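Local coordinates for Plm1 (Streptomyces sp. HK803, PDB 4HXY), which probably reduces, with NADPH, the beta-keto group of the polyketide intermediate made by the first module of the phoslactomycin synthase, as its ketoreductase domain, at residues A[36-39]-A[40-43]; A[161-165]-A[166-170]; A[224-227]-A[228-231]. One frame throughout, in Å; residues are numbered along the deposited sequence.

Contact 1: residues A[36-39]-A[40-43]; sequences PALG and SLFD
The short helix 36-39 runs out here into a type I beta turn, Gly39 to Phe42, and the contact is the C-terminal end of that helix. Pro36 O takes the last helical i+4 bond, from Ser40 N at 3.2 Å. After it the spacing tightens: Leu41 N reaches back three residues to Leu38 O (3.0 Å), and Phe42 N to Gly39 O (3.3 Å). Water 1 bridges Gly39 O and Phe42 O, donating to each. Ser40 OG, set between its own backbone N and carbonyl carbon (chi1 65°), turns back over the helix end, where Pro36 O and Ala37 O are both near it, either able to take a weak bond from its single proton; its stronger partner is Arg140, which also binds Ala37 O. Leu38 CD2 meets Leu41 CD1 at 4.2 Å, and both side chains pack on helix 137-148. The Phe42 ring has Gly39 O at its edge, in plane, while Leu38 O approaches CE2 obliquely at 3.4 Å; Leu41 CB lies over one face, offset toward the rim, and Trp28 meets the ring as well. Cutting this ring back to an alanine would probably open a gap between Trp28, Val24 and Leu147 and leave Gly39 O without the aromatic edge beside it. Direct bonds, a water and an arginine thus share the carbonyls of the helix end, while the leucines and the ring turn to the protein interior.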
ATOM      1  N   PRO A  36     -20.883 -12.588  14.110  1.00 13.11           N
ATOM      2  CA  PRO A  36     -21.821 -12.650  15.231  1.00 13.24           C
ATOM      3  C   PRO A  36     -21.271 -12.188  16.571  1.00 13.64           C
ATOM      4  O   PRO A  36     -22.010 -11.549  17.323  1.00 14.60           O
ATOM      5  CB  PRO A  36     -22.244 -14.130  15.274  1.00 13.73           C
ATOM      6  CG  PRO A  36     -21.520 -14.813  14.166  1.00 13.82           C
ATOM      7  CD  PRO A  36     -20.944 -13.788  13.259  1.00 13.35           C
ATOM      8  N   ALA A  37     -19.998 -12.470  16.857  1.00 13.42           N
ATOM      9  CA  ALA A  37     -19.400 -12.070  18.139  1.00 13.46           C
ATOM     10  C   ALA A  37     -19.288 -10.554  18.300  1.00 13.77           C
ATOM     11  O   ALA A  37     -19.155 -10.060  19.421  1.00 14.86           O
ATOM     12  CB  ALA A  37     -18.033 -12.705  18.329  1.00 13.63           C
ATOM     13  N   LEU A  38     -19.309  -9.823  17.191  1.00 13.31           N
ATOM     14  CA  LEU A  38     -19.397  -8.355  17.262  1.00 12.73           C
ATOM     15  C   LEU A  38     -20.823  -7.803  17.157  1.00 12.60           C
ATOM     16  O   LEU A  38     -21.135  -6.804  17.808  1.00 13.68           O
ATOM     17  CB  LEU A  38     -18.520  -7.714  16.191  1.00 12.25           C
ATOM     18  CG  LEU A  38     -17.039  -8.052  16.276  1.00 12.45           C
ATOM     19  CD1 LEU A  38     -16.271  -7.290  15.180  1.00 11.70           C
ATOM     20  CD2 LEU A  38     -16.422  -7.776  17.635  1.00 12.31           C
ATOM     21  N   GLY A  39     -21.677  -8.407  16.335  1.00 12.72           N
ATOM     22  CA  GLY A  39     -23.064  -7.960  16.216  1.00 13.95           C
ATOM     23  C   GLY A  39     -23.765  -7.942  17.570  1.00 14.96           C
ATOM     24  O   GLY A  39     -24.671  -7.129  17.817  1.00 15.94           O
ATOM     25  N   SER A  40     -23.343  -8.854  18.447  1.00 15.52           N
ATOM     26  CA  SER A  40     -23.944  -9.002  19.775  1.00 16.29           C
ATOM     27  C   SER A  40     -23.564  -7.902  20.764  1.00 16.37           C
ATOM     28  O   SER A  40     -24.106  -7.860  21.876  1.00 17.59           O
ATOM     29  CB  SER A  40     -23.600 -10.377  20.352  1.00 15.92           C
ATOM     30  OG  SER A  40     -22.204 -10.497  20.590  1.00 15.82           O
ATOM     31  N   LEU A  41     -22.650  -7.008  20.388  1.00 16.23           N
ATOM     32  CA  LEU A  41     -22.325  -5.838  21.199  1.00 16.71           C
ATOM     33  C   LEU A  41     -23.438  -4.788  21.166  1.00 17.32           C
ATOM     34  O   LEU A  41     -23.487  -3.909  22.028  1.00 17.56           O
ATOM     35  CB  LEU A  41     -21.015  -5.200  20.729  1.00 16.22           C
ATOM     36  CG  LEU A  41     -19.731  -5.962  21.060  1.00 16.88           C
ATOM     37  CD1 LEU A  41     -18.554  -5.337  20.325  1.00 16.62           C
ATOM     38  CD2 LEU A  41     -19.470  -5.964  22.568  1.00 16.72           C
ATOM     39  N   PHE A  42     -24.306  -4.896  20.163  1.00 17.95           N
ATOM     40  CA  PHE A  42     -25.303  -3.895  19.844  1.00 18.64           C
ATOM     41  C   PHE A  42     -26.690  -4.438  20.128  1.00 19.98           C
ATOM     42  O   PHE A  42     -26.980  -5.600  19.865  1.00 20.28           O
ATOM     43  CB  PHE A  42     -25.219  -3.523  18.363  1.00 18.76           C
ATOM     44  CG  PHE A  42     -23.851  -3.090  17.943  1.00 17.20           C
ATOM     45  CD1 PHE A  42     -23.454  -1.777  18.124  1.00 15.94           C
ATOM     46  CD2 PHE A  42     -22.954  -3.994  17.392  1.00 15.93           C
ATOM     47  CE1 PHE A  42     -22.175  -1.381  17.775  1.00 16.25           C
ATOM     48  CE2 PHE A  42     -21.688  -3.595  17.021  1.00 16.00           C
ATOM     49  CZ  PHE A  42     -21.297  -2.292  17.203  1.00 14.59           C
ATOM     50  N   ASP A  43     -27.544  -3.585  20.678  1.00 20.53           N
ATOM     51  CA  ASP A  43     -28.934  -3.944  20.855  1.00 21.66           C
ATOM     52  C   ASP A  43     -29.667  -3.494  19.596  1.00 20.52           C
ATOM     53  O   ASP A  43     -29.621  -2.322  19.230  1.00 20.97           O
ATOM     54  CB  ASP A  43     -29.509  -3.274  22.113  1.00 22.32           C
ATOM     55  CG  ASP A  43     -29.005  -3.914  23.407  1.00 26.12           C
ATOM     56  OD1 ASP A  43     -28.561  -5.086  23.391  1.00 31.53           O
ATOM     57  OD2 ASP A  43     -29.053  -3.245  24.456  1.00 31.90           O
TER
HETATM   58  O   HOH W   1     -27.330  -7.916  18.376  1.00 24.86           O

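Contact 2: residues A[161-165]-A[166-170]; sequences LAVRD and GQLWA
Leu161 carries CG anti to its carbonyl carbon (chi1 -64°), which lays CD2 against Ala170 CB at 4.0 Å; in Val163 the same place is taken by CG2, and this methyl meets Leu168 CD2 at 3.7 Å, the two side chains crossing at a slant. Leu168 CD2 also touches Leu161 CB, so that one methyl bridges two residues of the facing strand. These four apolar side chains share a face of the sheet, on which Leu161, Val163 and Leu168 pack against helix 137-148.

The backbone is a tight antiparallel beta hairpin whose two-residue loop, Asp165-Gly166, forms a type I' turn. Arg164 and Gln167 close it as a hydrogen-bonded pair: Arg164 N to Gln167 O is 3.0 Å, and Gln167 N answers to Arg164 O at 2.9 Å. Ala162 and Trp169 form the next hydrogen-bonded pair, Trp169 N giving a 2.8 Å bond to Ala162 O. Strands 125-131 and 6-14 flank the hairpin and continue the sheet.

On the face bearing Ala162, Arg164 and Trp169, the indole has Ala162 O at its edge, and Arg164 CB sits 4.0 Å from Trp169 NE1. Water 2, in the ring plane, accepts from NE1 and donates to Arg164 O, tying the indole to the turn. The arginine chain leads away from the opposing strand; NH1 folds back to Val163 O at 2.9 Å, the oxygen lying close to the guanidinium plane, while Asp130 and Asp100 form salt bridges with NH2 and NE.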
ATOM      1  N   LEU A 161      -6.027   1.645  14.651  1.00  6.00           N
ATOM      2  CA  LEU A 161      -5.863   0.830  15.853  1.00  6.27           C
ATOM      3  C   LEU A 161      -5.799  -0.650  15.533  1.00  6.16           C
ATOM      4  O   LEU A 161      -6.366  -1.130  14.534  1.00  5.46           O
ATOM      5  CB  LEU A 161      -7.038   1.086  16.808  1.00  6.49           C
ATOM      6  CG  LEU A 161      -7.142   2.509  17.364  1.00  8.50           C
ATOM      7  CD1 LEU A 161      -8.501   2.728  17.959  1.00 10.88           C
ATOM      8  CD2 LEU A 161      -6.016   2.765  18.393  1.00  9.85           C
ATOM      9  N   ALA A 162      -5.156  -1.394  16.430  1.00  7.40           N
ATOM     10  CA  ALA A 162      -5.130  -2.833  16.357  1.00  7.10           C
ATOM     11  C   ALA A 162      -5.306  -3.405  17.751  1.00  8.41           C
ATOM     12  O   ALA A 162      -4.787  -2.867  18.731  1.00  8.58           O
ATOM     13  CB  ALA A 162      -3.813  -3.321  15.728  1.00  6.88           C
ATOM     14  N   VAL A 163      -6.049  -4.499  17.828  1.00  8.82           N
ATOM     15  CA  VAL A 163      -6.202  -5.260  19.075  1.00 11.13           C
ATOM     16  C   VAL A 163      -5.347  -6.520  19.006  1.00 11.79           C
ATOM     17  O   VAL A 163      -5.417  -7.290  18.048  1.00 11.72           O
ATOM     18  CB  VAL A 163      -7.683  -5.614  19.375  1.00 10.81           C
ATOM     19  CG1 VAL A 163      -7.758  -6.391  20.689  1.00 12.42           C
ATOM     20  CG2 VAL A 163      -8.524  -4.354  19.458  1.00 11.94           C
ATOM     21  N   ARG A 164      -4.476  -6.685  20.004  1.00 13.07           N
ATOM     22  CA  ARG A 164      -3.606  -7.861  20.105  1.00 14.41           C
ATOM     23  C   ARG A 164      -3.566  -8.277  21.564  1.00 15.67           C
ATOM     24  O   ARG A 164      -3.266  -7.455  22.432  1.00 14.80           O
ATOM     25  CB  ARG A 164      -2.187  -7.562  19.615  1.00 14.21           C
ATOM     26  CG  ARG A 164      -2.080  -7.167  18.116  1.00 13.43           C
ATOM     27  CD  ARG A 164      -2.387  -8.329  17.187  1.00 13.86           C
ATOM     28  NE  ARG A 164      -2.161  -8.008  15.774  1.00 14.71           N
ATOM     29  CZ  ARG A 164      -3.084  -7.531  14.942  1.00 13.48           C
ATOM     30  NH1 ARG A 164      -4.327  -7.280  15.351  1.00 11.92           N
ATOM     31  NH2 ARG A 164      -2.753  -7.300  13.690  1.00 15.61           N
ATOM     32  N   ASP A 165      -3.938  -9.529  21.821  1.00 17.99           N
ATOM     33  CA  ASP A 165      -4.024 -10.081  23.190  1.00 20.09           C
ATOM     34  C   ASP A 165      -4.807  -9.156  24.128  1.00 19.72           C
ATOM     35  O   ASP A 165      -4.410  -8.897  25.271  1.00 20.16           O
ATOM     36  CB  ASP A 165      -2.627 -10.393  23.749  1.00 20.98           C
ATOM     37  CG  ASP A 165      -2.658 -11.452  24.876  1.00 24.70           C
ATOM     38  OD1 ASP A 165      -3.709 -12.112  25.086  1.00 28.22           O
ATOM     39  OD2 ASP A 165      -1.611 -11.630  25.542  1.00 30.04           O
ATOM     40  N   GLY A 166      -5.915  -8.622  23.632  1.00 19.41           N
ATOM     41  CA  GLY A 166      -6.758  -7.738  24.426  1.00 19.18           C
ATOM     42  C   GLY A 166      -6.244  -6.325  24.683  1.00 19.15           C
ATOM     43  O   GLY A 166      -6.882  -5.566  25.396  1.00 20.13           O
ATOM     44  N   GLN A 167      -5.102  -5.969  24.104  1.00 18.15           N
ATOM     45  CA  GLN A 167      -4.536  -4.634  24.265  1.00 17.59           C
ATOM     46  C   GLN A 167      -4.713  -3.849  22.977  1.00 15.73           C
ATOM     47  O   GLN A 167      -4.686  -4.434  21.900  1.00 14.84           O
ATOM     48  CB  GLN A 167      -3.045  -4.724  24.572  1.00 18.04           C
ATOM     49  CG  GLN A 167      -2.725  -5.461  25.858  1.00 22.39           C
ATOM     50  CD  GLN A 167      -2.950  -4.577  27.052  1.00 27.23           C
ATOM     51  OE1 GLN A 167      -2.127  -3.707  27.350  1.00 32.24           O
ATOM     52  NE2 GLN A 167      -4.080  -4.765  27.728  1.00 29.65           N
ATOM     53  N   LEU A 168      -4.848  -2.536  23.115  1.00 14.54           N
ATOM     54  CA  LEU A 168      -4.948  -1.614  21.972  1.00 13.73           C
ATOM     55  C   LEU A 168      -3.597  -1.046  21.586  1.00 11.88           C
ATOM     56  O   LEU A 168      -2.851  -0.547  22.443  1.00 11.89           O
ATOM     57  CB  LEU A 168      -5.862  -0.429  22.290  1.00 14.51           C
ATOM     58  CG  LEU A 168      -7.312  -0.394  21.819  1.00 18.10           C
ATOM     59  CD1 LEU A 168      -7.804   1.043  21.972  1.00 19.10           C
ATOM     60  CD2 LEU A 168      -7.525  -0.872  20.386  1.00 16.83           C
ATOM     61  N   TRP A 169      -3.324  -1.062  20.287  1.00  9.70           N
ATOM     62  CA  TRP A 169      -2.099  -0.513  19.718  1.00  8.87           C
ATOM     63  C   TRP A 169      -2.489   0.521  18.672  1.00  8.18           C
ATOM     64  O   TRP A 169      -3.461   0.319  17.952  1.00  8.73           O
ATOM     65  CB  TRP A 169      -1.271  -1.598  19.044  1.00  8.76           C
ATOM     66  CG  TRP A 169      -0.701  -2.619  19.982  1.00  9.40           C
ATOM     67  CD1 TRP A 169      -1.366  -3.628  20.599  1.00 10.17           C
ATOM     68  CD2 TRP A 169       0.667  -2.722  20.399  1.00 10.82           C
ATOM     69  NE1 TRP A 169      -0.506  -4.349  21.394  1.00 12.35           N
ATOM     70  CE2 TRP A 169       0.753  -3.826  21.271  1.00 12.12           C
ATOM     71  CE3 TRP A 169       1.824  -1.989  20.122  1.00 11.67           C
ATOM     72  CZ2 TRP A 169       1.948  -4.201  21.886  1.00 14.04           C
ATOM     73  CZ3 TRP A 169       3.013  -2.382  20.689  1.00 12.98           C
ATOM     74  CH2 TRP A 169       3.065  -3.473  21.582  1.00 15.58           C
ATOM     75  N   ALA A 170      -1.741   1.619  18.611  1.00  6.89           N
ATOM     76  CA  ALA A 170      -2.015   2.717  17.672  1.00  6.55           C
ATOM     77  C   ALA A 170      -0.879   2.892  16.690  1.00  6.42           C
ATOM     78  O   ALA A 170       0.305   2.857  17.073  1.00  6.12           O
ATOM     79  CB  ALA A 170      -2.268   4.027  18.435  1.00  5.69           C
TER
HETATM   80  O   HOH W   2      -0.674  -6.844  22.941  1.00 18.51           O

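Contact 3: residues A[224-227]-A[228-231]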
ATOM      1  N   SER A 224       7.768  -2.862 -26.975  1.00 14.93           N
ATOM      2  CA  SER A 224       8.682  -2.106 -27.811  1.00 16.13           C
ATOM      3  C   SER A 224       7.992  -0.973 -28.568  1.00 16.86           C
ATOM      4  O   SER A 224       8.670  -0.128 -29.143  1.00 17.51           O
ATOM      5  CB  SER A 224       9.377  -3.035 -28.803  1.00 16.38           C
ATOM      6  OG  SER A 224       8.437  -3.694 -29.608  1.00 17.61           O
ATOM      7  N   ALA A 225       6.656  -0.965 -28.577  1.00 17.70           N
ATOM      8  CA  ALA A 225       5.896   0.172 -29.123  1.00 18.63           C
ATOM      9  C   ALA A 225       5.746   1.351 -28.146  1.00 19.51           C
ATOM     10  O   ALA A 225       5.265   2.407 -28.526  1.00 20.24           O
ATOM     11  CB  ALA A 225       4.538  -0.298 -29.623  1.00 19.09           C
ATOM     12  N   ALA A 226       6.170   1.198 -26.885  1.00 19.58           N
ATOM     13  CA  ALA A 226       6.145   2.335 -25.941  1.00 19.89           C
ATOM     14  C   ALA A 226       6.995   3.531 -26.389  1.00 20.48           C
ATOM     15  O   ALA A 226       8.121   3.353 -26.878  1.00 20.52           O
ATOM     16  CB  ALA A 226       6.589   1.894 -24.539  1.00 19.26           C
ATOM     17  N   PRO A 227       6.468   4.754 -26.207  1.00 21.14           N
ATOM     18  CA  PRO A 227       7.267   5.940 -26.457  1.00 21.67           C
ATOM     19  C   PRO A 227       8.587   5.878 -25.711  1.00 21.61           C
ATOM     20  O   PRO A 227       8.614   5.565 -24.507  1.00 21.83           O
ATOM     21  CB  PRO A 227       6.402   7.072 -25.912  1.00 22.21           C
ATOM     22  CG  PRO A 227       5.029   6.588 -26.052  1.00 22.14           C
ATOM     23  CD  PRO A 227       5.074   5.097 -25.871  1.00 21.68           C
ATOM     24  N   GLY A 228       9.672   6.130 -26.433  1.00 21.25           N
ATOM     25  CA  GLY A 228      11.007   6.148 -25.846  1.00 21.27           C
ATOM     26  C   GLY A 228      11.694   4.789 -25.762  1.00 20.82           C
ATOM     27  O   GLY A 228      12.893   4.743 -25.510  1.00 20.83           O
ATOM     28  N   ALA A 229      10.958   3.703 -26.007  1.00 20.88           N
ATOM     29  CA  ALA A 229      11.492   2.334 -25.822  1.00 21.00           C
ATOM     30  C   ALA A 229      12.740   2.049 -26.675  1.00 21.39           C
ATOM     31  O   ALA A 229      13.698   1.411 -26.210  1.00 20.98           O
ATOM     32  CB  ALA A 229      10.429   1.297 -26.110  1.00 20.68           C
ATOM     33  N   THR A 230      12.726   2.516 -27.922  1.00 21.35           N
ATOM     34  CA  THR A 230      13.854   2.267 -28.825  1.00 21.97           C
ATOM     35  C   THR A 230      15.144   2.845 -28.271  1.00 21.28           C
ATOM     36  O   THR A 230      16.155   2.166 -28.217  1.00 21.12           O
ATOM     37  CB  THR A 230      13.607   2.865 -30.214  1.00 22.05           C
ATOM     38  OG1 THR A 230      12.354   2.387 -30.712  1.00 23.60           O
ATOM     39  CG2 THR A 230      14.734   2.472 -31.162  1.00 23.38           C
ATOM     40  N   GLU A 231      15.083   4.088 -27.820  1.00 21.45           N
ATOM     41  CA  GLU A 231      16.256   4.757 -27.268  1.00 21.82           C
ATOM     42  C   GLU A 231      16.651   4.152 -25.925  1.00 20.77           C
ATOM     43  O   GLU A 231      17.831   3.999 -25.633  1.00 20.44           O
ATOM     44  CB  GLU A 231      16.022   6.257 -27.100  1.00 22.66           C
ATOM     45  CG  GLU A 231      15.504   6.968 -28.357  1.00 26.39           C
ATOM     46  CD  GLU A 231      13.981   7.047 -28.406  1.00 30.60           C
ATOM     47  OE1 GLU A 231      13.319   5.987 -28.536  1.00 30.56           O
ATOM     48  OE2 GLU A 231      13.446   8.177 -28.312  1.00 34.17           O
TER
HETATM   49  O   HOH W   3      11.386  -0.387 -29.593  1.00 28.20           O
HETATM   50  O   HOH W   4       9.983   3.696 -29.204  1.00 35.45           O
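A single direct hydrogen bond joins the two segments, from Ala229 N to Ala226 O, at 3.0 Å and 160° at the hydrogen. The same oxygen also receives a hydrogen bond from water 4, so two donors grip it.

The waters carry the polar contact onward into the helix. Water 4 accepts from Thr230 N at 3.2 Å, linking an amide of the first helical turn to Ala226 O. Water 3 donates to Ser224 O and lies 3.1 Å from Thr230 OG1 in a second bridge.

The bond between Ala229 and Ala226 closes a type II beta turn, with Pro227 and Gly228 at its corners, that leads from the loop after strand 215-220 into helix 229-237. Gly228 is the N-cap residue. Its positive phi (86°) suits a residue without a side chain, for a CB there would collide with Pro227 O. In the Rossmann fold of the ketoreductase, this loop brings the side chain of Ala226 to about 5 Å from the bound NADPH.

The apolar contact is between two methyl groups, Ala229 CB pointing back at the preceding segment and meeting Ala226 CB at 4.2 Å. Separately, Ala229 CB makes a van der Waals approach to the carbonyl oxygen Ala226 O, at 3.2 Å. Both methyl groups also touch Thr196, in the loop between strand 189-193 and helix 198-210. The Pro227 side chain touches Gln222.

Overall arrangement
The three contacts follow one another along the chain without touching. Contacts 1 and 2 lie on the same side of the chain's centre, their centres about 19 Å apart and their nearest atoms about 9 Å; both lean on helix 137-148, which takes Leu38, Leu41 and Phe42 from the first and Leu161, Val163 and Leu168 from the second. Contact 3 is on the opposite side, centred about 57 Å from contact 1 and about 50 Å from contact 2. Between nearest atoms, contact 3 is about 47 Å from contact 1 and about 40 Å from contact 2. It is the one beside the bound NADPH.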